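MlnD (Bacillus methylotrophicus, PDB 5IL5) probably dehydrates beta-hydroxyacyl intermediates during assembly of a polyketide antibiotic, this chain being the dehydratase domain of a much longer modular synthase. Local coordinates at residues 110-115 and 127-132. Numbering follows the deposited sequence.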
# COMPACT_ATOMS: atom_id res chain seq x y z
N GLN A 110 -1.10 13.31 11.10
CA GLN A 110 -1.30 12.04 10.40
C GLN A 110 -0.62 10.92 11.18
O GLN A 110 0.53 11.06 11.60
CB GLN A 110 -0.75 12.14 8.98
CG GLN A 110 -1.40 11.18 7.99
CD GLN A 110 -2.83 11.54 7.66
OE1 GLN A 110 -3.74 10.73 7.81
NE2 GLN A 110 -3.04 12.77 7.20
N ILE A 111 -1.34 9.81 11.37
CA ILE A 111 -0.86 8.70 12.19
C ILE A 111 -0.54 7.52 11.28
O ILE A 111 -1.30 7.20 10.36
CB ILE A 111 -1.92 8.29 13.23
CG1 ILE A 111 -2.26 9.48 14.13
CG2 ILE A 111 -1.41 7.11 14.06
CD1 ILE A 111 -3.69 9.47 14.63
N ARG A 112 0.59 6.86 11.55
CA ARG A 112 1.03 5.70 10.79
C ARG A 112 1.47 4.61 11.75
O ARG A 112 1.84 4.87 12.90
CB ARG A 112 2.20 6.04 9.88
CG ARG A 112 3.50 6.21 10.65
CD ARG A 112 4.61 6.74 9.80
NE ARG A 112 5.86 6.76 10.55
CZ ARG A 112 7.06 6.87 10.00
NH1 ARG A 112 7.17 6.99 8.68
NH2 ARG A 112 8.15 6.87 10.75
N ILE A 113 1.46 3.37 11.26
CA ILE A 113 1.98 2.23 12.02
C ILE A 113 3.13 1.62 11.23
O ILE A 113 2.98 1.30 10.05
CB ILE A 113 0.88 1.19 12.30
CG1 ILE A 113 1.46 -0.00 13.07
CG2 ILE A 113 0.23 0.72 11.00
CD1 ILE A 113 0.41 -0.92 13.65
N VAL A 114 4.27 1.45 11.90
CA VAL A 114 5.45 0.82 11.32
C VAL A 114 5.55 -0.58 11.90
O VAL A 114 5.37 -0.77 13.11
CB VAL A 114 6.72 1.63 11.62
CG1 VAL A 114 7.95 0.96 11.00
CG2 VAL A 114 6.58 3.06 11.12
N LEU A 115 5.81 -1.56 11.04
CA LEU A 115 5.96 -2.95 11.45
C LEU A 115 7.32 -3.47 11.01
O LEU A 115 7.68 -3.36 9.83
CB LEU A 115 4.85 -3.82 10.86
CG LEU A 115 3.43 -3.35 11.14
CD1 LEU A 115 2.90 -2.51 9.99
CD2 LEU A 115 2.54 -4.55 11.40
N GLU A 127 2.79 5.75 15.28
CA GLU A 127 3.59 6.97 15.34
C GLU A 127 2.83 8.13 14.74
O GLU A 127 1.89 7.95 13.97
CB GLU A 127 4.93 6.80 14.60
CG GLU A 127 5.73 5.54 14.96
CD GLU A 127 6.98 5.36 14.12
OE1 GLU A 127 7.15 6.09 13.12
OE2 GLU A 127 7.83 4.50 14.46
N LYS A 128 3.23 9.34 15.14
CA LYS A 128 2.98 10.50 14.30
C LYS A 128 3.83 10.39 13.05
O LYS A 128 5.03 10.08 13.12
CB LYS A 128 3.31 11.81 15.03
CG LYS A 128 2.39 12.18 16.19
CD LYS A 128 2.67 13.62 16.63
CE LYS A 128 1.75 14.05 17.77
NZ LYS A 128 2.31 15.17 18.59
N GLN A 129 3.22 10.64 11.89
CA GLN A 129 3.98 10.58 10.65
C GLN A 129 5.00 11.71 10.56
O GLN A 129 6.06 11.54 9.96
CB GLN A 129 3.02 10.62 9.46
CG GLN A 129 3.70 10.39 8.14
CD GLN A 129 2.73 10.13 7.03
OE1 GLN A 129 1.84 10.94 6.77
NE2 GLN A 129 2.86 8.98 6.38
N SER A 130 4.69 12.88 11.13
CA SER A 130 5.55 14.04 10.94
C SER A 130 6.91 13.86 11.60
O SER A 130 7.93 14.28 11.05
CB SER A 130 4.86 15.30 11.47
OG SER A 130 4.65 15.20 12.86
N ASP A 131 6.96 13.23 12.78
CA ASP A 131 8.19 13.15 13.55
C ASP A 131 8.47 11.75 14.09
O ASP A 131 9.41 11.58 14.87
CB ASP A 131 8.19 14.17 14.69
CG ASP A 131 7.16 13.86 15.76
OD1 ASP A 131 6.24 13.07 15.51
OD2 ASP A 131 7.27 14.44 16.86
N SER A 132 7.66 10.75 13.71
CA SER A 132 7.85 9.35 14.09
C SER A 132 7.75 9.11 15.60
O SER A 132 8.18 8.05 16.08
CB SER A 132 9.19 8.80 13.57
OG SER A 132 10.27 9.18 14.40
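R112 and E127 face each other as a hydrogen-bonded antiparallel pair, with R112 N giving a bond to E127 O (3.0 Å) and E127 N returning one to R112 O (2.7 Å). The same two residues meet again through their side chains, which lie on one face of the ladder. OE1 of E127 sits at the guanidinium edge, close to its plane, and takes two nitrogens of R112 in a salt bridge. NH2 comes nearly straight along the C-O bond of OE1 (2.7 Å), whereas NE reaches it on the anti side through a bent bond (136°). The carboxylate is turned 46° from the guanidinium plane. A chi1 of 74° and a straight chain to NE carry the guanidinium of R112 to E127; V114 CG2 lies over one guanidinium face, off-centre.

At the open end of the hairpin, away from the turn, the fit is looser. Q129 N still bonds to Q110 O (2.7 Å), and Q129 lies across the R112 chain at CD. The two partly exposed glutamine side chains run alongside each other, with Q110 CG 3.5 Å from Q129 OE1. Such cross-strand pairing is characteristic of an antiparallel beta hairpin, here joining strands 111-117 and 122-128 in what is probably the N-terminal hotdog half of the dehydratase domain.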